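Local structure of acetylcholine-binding protein (Bulinus truncatus, 2BJ0) at residues T5-N8 / Q9-G12; S63-S67 / S68-Q72; L75-K79 / M80-D84. The protein probably binds acetylcholine and related ligands, as a soluble pentamer built like the extracellular ligand-binding region of nicotinic acetylcholine receptors. All blocks are in the same frame, centred on the assembly; numbering follows the deposited sequence.

Interaction 1 of 3, residues T5-N8 / Q9-G12; sequences TLLN and QITG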
loop_
_atom_site.group_PDB
_atom_site.type_symbol
_atom_site.label_atom_id
_atom_site.label_comp_id
_atom_site.label_asym_id
_atom_site.label_seq_id
_atom_site.Cartn_x
_atom_site.Cartn_y
_atom_site.Cartn_z
ATOM N N THR A 5 24.330 0.377 20.428
ATOM C CA THR A 5 24.910 1.630 19.993
ATOM C C THR A 5 25.642 1.518 18.656
ATOM O O THR A 5 25.788 2.499 17.959
ATOM C CB THR A 5 25.875 2.145 21.054
ATOM O OG1 THR A 5 26.584 1.033 21.607
ATOM C CG2 THR A 5 25.100 2.736 22.234
ATOM N N LEU A 6 26.151 0.335 18.315
ATOM C CA LEU A 6 26.744 0.170 16.995
ATOM C C LEU A 6 25.633 0.215 15.922
ATOM O O LEU A 6 25.801 0.795 14.857
ATOM C CB LEU A 6 27.525 -1.142 16.907
ATOM C CG LEU A 6 28.223 -1.408 15.569
ATOM C CD1 LEU A 6 29.134 -0.293 15.150
ATOM C CD2 LEU A 6 29.010 -2.683 15.710
ATOM N N LEU A 7 24.493 -0.385 16.231
ATOM C CA LEU A 7 23.369 -0.395 15.314
ATOM C C LEU A 7 22.970 1.030 14.963
ATOM O O LEU A 7 22.573 1.320 13.837
ATOM C CB LEU A 7 22.209 -1.190 15.918
ATOM C CG LEU A 7 21.225 -1.841 14.971
ATOM C CD1 LEU A 7 21.948 -2.582 13.822
ATOM C CD2 LEU A 7 20.370 -2.778 15.781
ATOM N N ASN A 8 23.135 1.947 15.902
ATOM C CA ASN A 8 22.879 3.345 15.612
ATOM C C ASN A 8 23.826 3.958 14.580
ATOM O O ASN A 8 23.408 4.811 13.803
ATOM C CB ASN A 8 22.895 4.161 16.912
ATOM C CG ASN A 8 21.848 3.686 17.913
ATOM O OD1 ASN A 8 20.940 2.887 17.584
ATOM N ND2 ASN A 8 21.964 4.176 19.147
ATOM N N GLN A 9 25.099 3.560 14.574
ATOM C CA GLN A 9 25.996 3.940 13.465
ATOM C C GLN A 9 25.531 3.269 12.149
ATOM O O GLN A 9 25.410 3.927 11.127
ATOM C CB GLN A 9 27.475 3.570 13.758
ATOM C CG GLN A 9 28.402 3.866 12.569
ATOM C CD GLN A 9 29.793 3.260 12.677
ATOM O OE1 GLN A 9 30.068 2.500 13.602
ATOM N NE2 GLN A 9 30.673 3.604 11.726
ATOM N N ILE A 10 25.268 1.967 12.203
ATOM C CA ILE A 10 24.853 1.152 11.053
ATOM C C ILE A 10 23.577 1.707 10.415
ATOM O O ILE A 10 23.517 1.939 9.219
ATOM C CB ILE A 10 24.671 -0.321 11.492
ATOM C CG1 ILE A 10 26.026 -0.966 11.823
ATOM C CG2 ILE A 10 23.923 -1.145 10.416
ATOM C CD1 ILE A 10 25.935 -2.375 12.370
ATOM N N THR A 11 22.547 1.948 11.225
ATOM C CA THR A 11 21.351 2.569 10.689
ATOM C C THR A 11 21.613 4.009 10.224
ATOM O O THR A 11 21.133 4.458 9.171
ATOM C CB THR A 11 20.287 2.508 11.765
ATOM O OG1 THR A 11 20.137 1.132 12.145
ATOM C CG2 THR A 11 18.916 2.924 11.182
ATOM N N GLY A 12 22.410 4.739 10.991
ATOM C CA GLY A 12 22.768 6.093 10.607
ATOM C C GLY A 12 23.432 6.213 9.265
ATOM O O GLY A 12 23.270 7.233 8.601
#

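Interaction 2 of 3, residues S63-S67 / S68-Q72; sequences SLLSS and SSLDQ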
loop_
_atom_site.group_PDB
_atom_site.type_symbol
_atom_site.label_atom_id
_atom_site.label_comp_id
_atom_site.label_asym_id
_atom_site.label_seq_id
_atom_site.Cartn_x
_atom_site.Cartn_y
_atom_site.Cartn_z
ATOM N N SER A 63 31.399 -6.300 15.141
ATOM C CA SER A 63 31.349 -5.899 16.535
ATOM C C SER A 63 29.931 -5.898 17.092
ATOM O O SER A 63 29.709 -5.578 18.254
ATOM C CB SER A 63 31.951 -4.517 16.687
ATOM O OG SER A 63 33.351 -4.630 16.608
ATOM N N LEU A 64 28.968 -6.229 16.247
ATOM C CA LEU A 64 27.586 -6.249 16.667
ATOM C C LEU A 64 27.386 -7.429 17.598
ATOM O O LEU A 64 26.571 -7.371 18.511
ATOM C CB LEU A 64 26.676 -6.358 15.438
ATOM C CG LEU A 64 25.209 -5.924 15.484
ATOM C CD1 LEU A 64 24.992 -4.446 15.899
ATOM C CD2 LEU A 64 24.599 -6.188 14.109
ATOM N N LEU A 65 28.164 -8.482 17.376
ATOM C CA LEU A 65 27.964 -9.762 18.050
ATOM C C LEU A 65 29.100 -10.226 18.955
ATOM O O LEU A 65 28.847 -10.953 19.911
ATOM C CB LEU A 65 27.697 -10.863 17.019
ATOM C CG LEU A 65 26.337 -10.841 16.326
ATOM C CD1 LEU A 65 26.220 -12.066 15.450
ATOM C CD2 LEU A 65 25.176 -10.769 17.338
ATOM N N SER A 66 30.330 -9.827 18.635
ATOM C CA SER A 66 31.567 -10.318 19.275
ATOM C C SER A 66 31.503 -10.696 20.782
ATOM O O SER A 66 32.222 -11.604 21.227
ATOM C CB SER A 66 32.729 -9.349 19.000
ATOM O OG SER A 66 32.366 -8.023 19.357
ATOM N N SER A 67 30.645 -10.013 21.546
ATOM C CA SER A 67 30.454 -10.327 22.965
ATOM C C SER A 67 29.007 -10.701 23.327
ATOM O O SER A 67 28.494 -10.334 24.388
ATOM C CB SER A 67 30.942 -9.160 23.830
ATOM O OG SER A 67 30.296 -7.960 23.446
ATOM N N SER A 68 28.349 -11.442 22.445
ATOM C CA SER A 68 27.019 -11.948 22.737
ATOM C C SER A 68 26.988 -13.444 22.437
ATOM O O SER A 68 27.843 -13.967 21.690
ATOM C CB SER A 68 25.946 -11.193 21.940
ATOM O OG SER A 68 25.853 -11.681 20.617
ATOM N N SER A 69 26.012 -14.126 23.032
ATOM C CA SER A 69 25.864 -15.565 22.871
ATOM C C SER A 69 25.548 -15.915 21.421
ATOM O O SER A 69 26.153 -16.847 20.858
ATOM C CB SER A 69 24.787 -16.094 23.816
ATOM O OG SER A 69 23.969 -15.040 24.316
ATOM N N LEU A 70 24.633 -15.133 20.829
ATOM C CA LEU A 70 24.187 -15.262 19.430
ATOM C C LEU A 70 25.343 -15.432 18.432
ATOM O O LEU A 70 26.278 -14.635 18.442
ATOM C CB LEU A 70 23.353 -14.028 19.031
ATOM C CG LEU A 70 22.080 -13.616 19.782
ATOM C CD1 LEU A 70 21.505 -12.359 19.190
ATOM C CD2 LEU A 70 21.032 -14.694 19.749
ATOM N N ASP A 71 25.263 -16.455 17.579
ATOM C CA ASP A 71 26.252 -16.673 16.503
ATOM C C ASP A 71 25.929 -15.834 15.270
ATOM O O ASP A 71 26.794 -15.577 14.424
ATOM C CB ASP A 71 26.327 -18.158 16.100
ATOM C CG ASP A 71 26.342 -19.093 17.308
ATOM O OD1 ASP A 71 27.138 -18.829 18.256
ATOM O OD2 ASP A 71 25.578 -20.098 17.408
ATOM N N GLN A 72 24.662 -15.452 15.166
ATOM C CA GLN A 72 24.194 -14.540 14.142
ATOM C C GLN A 72 22.915 -13.855 14.624
ATOM O O GLN A 72 22.328 -14.266 15.628
ATOM C CB GLN A 72 23.946 -15.273 12.839
ATOM C CG GLN A 72 23.075 -16.487 12.982
ATOM C CD GLN A 72 23.039 -17.277 11.711
ATOM O OE1 GLN A 72 24.081 -17.453 11.048
ATOM N NE2 GLN A 72 21.852 -17.754 11.342
#

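Interaction 3 of 3, residues L75-K79 / M80-D84; sequences LPVSK and MWTPD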
loop_
_atom_site.group_PDB
_atom_site.type_symbol
_atom_site.label_atom_id
_atom_site.label_comp_id
_atom_site.label_asym_id
_atom_site.label_seq_id
_atom_site.Cartn_x
_atom_site.Cartn_y
_atom_site.Cartn_z
ATOM N N LEU A 75 17.880 -9.042 11.518
ATOM C CA LEU A 75 17.431 -7.672 11.708
ATOM C C LEU A 75 16.534 -7.244 10.560
ATOM O O LEU A 75 16.666 -7.752 9.434
ATOM C CB LEU A 75 18.621 -6.727 11.818
ATOM C CG LEU A 75 19.633 -7.036 12.936
ATOM C CD1 LEU A 75 21.030 -6.514 12.549
ATOM C CD2 LEU A 75 19.129 -6.446 14.243
ATOM N N PRO A 76 15.630 -6.304 10.829
ATOM C CA PRO A 76 14.818 -5.744 9.783
ATOM C C PRO A 76 15.740 -5.064 8.795
ATOM O O PRO A 76 16.724 -4.429 9.182
ATOM C CB PRO A 76 13.955 -4.669 10.511
ATOM C CG PRO A 76 13.972 -5.078 11.955
ATOM C CD PRO A 76 15.360 -5.673 12.137
ATOM N N VAL A 77 15.407 -5.240 7.536
ATOM C CA VAL A 77 16.026 -4.613 6.412
ATOM C C VAL A 77 16.173 -3.113 6.537
ATOM O O VAL A 77 17.150 -2.556 6.048
ATOM C CB VAL A 77 15.235 -5.020 5.147
ATOM C CG1 VAL A 77 15.113 -3.926 4.147
ATOM C CG2 VAL A 77 15.847 -6.267 4.538
ATOM N N SER A 78 15.223 -2.442 7.189
ATOM C CA SER A 78 15.303 -0.997 7.367
ATOM C C SER A 78 16.475 -0.552 8.257
ATOM O O SER A 78 16.773 0.634 8.317
ATOM C CB SER A 78 14.007 -0.491 7.997
ATOM O OG SER A 78 13.874 -1.073 9.279
ATOM N N LYS A 79 17.128 -1.482 8.955
ATOM C CA LYS A 79 18.206 -1.138 9.898
ATOM C C LYS A 79 19.592 -0.971 9.253
ATOM O O LYS A 79 20.509 -0.498 9.900
ATOM C CB LYS A 79 18.287 -2.166 11.030
ATOM C CG LYS A 79 17.030 -2.124 11.925
ATOM C CD LYS A 79 16.840 -0.744 12.491
ATOM C CE LYS A 79 15.359 -0.460 12.756
ATOM N NZ LYS A 79 15.187 0.949 13.194
ATOM N N MET A 80 19.741 -1.350 7.997
ATOM C CA MET A 80 21.046 -1.191 7.339
ATOM C C MET A 80 20.903 -0.984 5.846
ATOM O O MET A 80 19.822 -1.174 5.301
ATOM C CB MET A 80 21.905 -2.413 7.618
ATOM C CG MET A 80 21.322 -3.665 7.044
ATOM S SD MET A 80 22.528 -5.013 7.051
ATOM C CE MET A 80 22.426 -5.388 8.800
ATOM N N TRP A 81 21.973 -0.553 5.187
ATOM C CA TRP A 81 21.972 -0.501 3.746
ATOM C C TRP A 81 21.798 -1.920 3.227
ATOM O O TRP A 81 22.413 -2.855 3.762
ATOM C CB TRP A 81 23.303 0.056 3.263
ATOM C CG TRP A 81 23.416 0.117 1.780
ATOM C CD1 TRP A 81 23.075 1.158 0.989
ATOM C CD2 TRP A 81 23.914 -0.909 0.910
ATOM N NE1 TRP A 81 23.326 0.852 -0.325
ATOM C CE2 TRP A 81 23.829 -0.421 -0.399
ATOM C CE3 TRP A 81 24.400 -2.220 1.110
ATOM C CZ2 TRP A 81 24.242 -1.170 -1.517
ATOM C CZ3 TRP A 81 24.820 -2.968 0.002
ATOM C CH2 TRP A 81 24.734 -2.439 -1.288
ATOM N N THR A 82 20.977 -2.068 2.181
ATOM C CA THR A 82 20.833 -3.331 1.440
ATOM C C THR A 82 20.882 -3.003 -0.045
ATOM O O THR A 82 20.596 -1.866 -0.458
ATOM C CB THR A 82 19.506 -4.088 1.776
ATOM O OG1 THR A 82 18.393 -3.210 1.571
ATOM C CG2 THR A 82 19.438 -4.465 3.272
ATOM N N PRO A 83 21.304 -3.963 -0.866
ATOM C CA PRO A 83 21.466 -3.685 -2.305
ATOM C C PRO A 83 20.166 -3.211 -2.951
ATOM O O PRO A 83 19.114 -3.782 -2.695
ATOM C CB PRO A 83 21.866 -5.055 -2.868
ATOM C CG PRO A 83 22.628 -5.696 -1.726
ATOM C CD PRO A 83 21.755 -5.332 -0.509
ATOM N N ASP A 84 20.243 -2.198 -3.805
ATOM C CA ASP A 84 19.066 -1.756 -4.549
ATOM C C ASP A 84 18.914 -2.552 -5.843
ATOM O O ASP A 84 18.877 -1.975 -6.922
ATOM C CB ASP A 84 19.136 -0.254 -4.827
ATOM C CG ASP A 84 20.298 0.123 -5.747
ATOM O OD1 ASP A 84 21.359 -0.564 -5.658
ATOM O OD2 ASP A 84 20.224 1.052 -6.594
#

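Interaction 1 of 3, residues T5-N8 / Q9-G12
Leu6 and Ile10 meet one turn apart on the same face of a helix and form the apolar, more buried side of the contact. Leu6 CG lies 4.1 Å from Ile10 CD1, with the two side chains crossing at a slant. The backbone beneath them is close-knit: Ile10 N donates to Leu6 O over 2.9 Å in a nearly straight bond (171°), while Gln9 N adds a weak, strongly bent one to the same oxygen. One residue on, Thr11 N donates to Leu7 O at 2.7 Å. Alongside it, Leu7 CD1 reaches to 4.2 Å from Ile10 CG2.

All this belongs to helix 4-12, the N-terminal helix that caps one end of the beta-sandwich in the ligand-binding domains of this receptor family. Tyr60 and Met80 cover Ile10, and Leu7 packs on Asp15 of a neighbouring subunit. Thr11 OG1, placed beside its own backbone N by a chi1 of -56°, sits 3.0 Å from Leu7 O. Its stronger partner is probably Lys79 O, in the 3-10 segment 77-79.

The looser side, carrying Thr5, Asn8, Gln9 and Gly12, is exposed to solvent. The extended Gln9 chain crosses Leu6 at a slant and brings OE1 to 3.3 Å from Leu6 CD1, a contact of an oxygen with a methyl group, while its NE2 is hydrogen-bonded to Glu13 one turn further on. At the C-terminal end of the helix Gly12 N bonds to Asn8 O at 3.0 Å with a bent angle of 144°.

Interaction 2 of 3, residues S63-S67 / S68-Q72
Leu65 turns its two methyl branches toward different parts of residues 68-72. One branch, CD2, lies 4.1 Å from Leu70 CB, and the two leucine side chains cross at about a right angle. The same methyl is 3.5 Å from Ser68 OG. The other branch, CD1, is directed at the backbone further along, 3.5 Å from Gln72 CA and 3.7 Å from Asp71 O. A chi1 of -72° sets CG beside the backbone N of Leu65 and turns both methyls toward residues 68-72.

Ser68 closes the bend of the chain. Its N donates to Leu65 O at 2.6 Å, the bond of a distorted, type I-like beta turn over residues 65-68. Ser68 OG, held between its own N and carbonyl carbon by a chi1 of 81°, comes back to the same oxygen at 3.2 Å, in the carbonyl plane and on a lone pair, whereas the amide arrives tilted from that plane. Leu65 O thus takes two bonds from one residue, and Lys106 NZ also binds it, together with Ser68 O. The connection between strands 45-57 and 72-76 to which this turn belongs probably corresponds to the main immunogenic region of muscle receptor alpha subunits. Ile2 packs on both leucines and Val73 lies against Leu65. Leu70 also touches Leu19 of a neighbouring subunit, and Gln72 O accepts a hydrogen bond from Gln148 of that same subunit.

Interaction 3 of 3, residues L75-K79 / M80-D84
Met80 N points almost straight at Val77 O (174°), the one hydrogen bond that joins residues 75-79 to residues 80-84, although at 3.5 Å it is weak. A shorter bond inside the turn precedes it: Pro76 O receives the amide of Lys79, with Lys79 N 3.0 Å away. The short 3-10 segment 77-79 thus turns the chain sharply at the end of strand 72-76.

Met80 carries the apolar side of the turn. With chi1 at 63°, its CG lies between the backbone N and the carbonyl carbon, and a bend at chi3 folds the terminal methyl back, leaving CE 4.2 Å from Leu75 CD1; the two side chains cross at about a right angle. Val102, Val104 and Val110 of the sheet also surround Met80. Further out, Val77 and Thr82 meet through their CG2 methyls at 4.2 Å.

Residues 81-84 form the Trp-x-Pro-Asp motif of the Cys-loop receptor superfamily, which leads into loop A of the ligand-binding site. Trp81 is placed edge-to-face with Trp56, while Asp84 OD1 is hydrogen-bonded to Ser141 and His144, and OD2 to Thr143. Leu75 also packs against Val16 of a neighbouring subunit.

The three contacts are local and follow one another along the chain, neither nesting nor crossing. Interaction 1 winds the N-terminal helix; interaction 2 closes a turn in the connection between strands 45-57 and 72-76; interaction 3 turns the chain just after the second of these strands. They converge in space. Leu6 CD2 packs 3.6 Å from Ser63 CB, joining interactions 1 and 2, and Ile10 CG2 lies 3.7 Å from Met80 CB, joining 1 and 3. Leu64 CD2 completes the circuit, 3.9 Å from Leu75 CD1. Helix, turn and strand end are thereby tied together, and all three interactions reach the same neighbouring subunit.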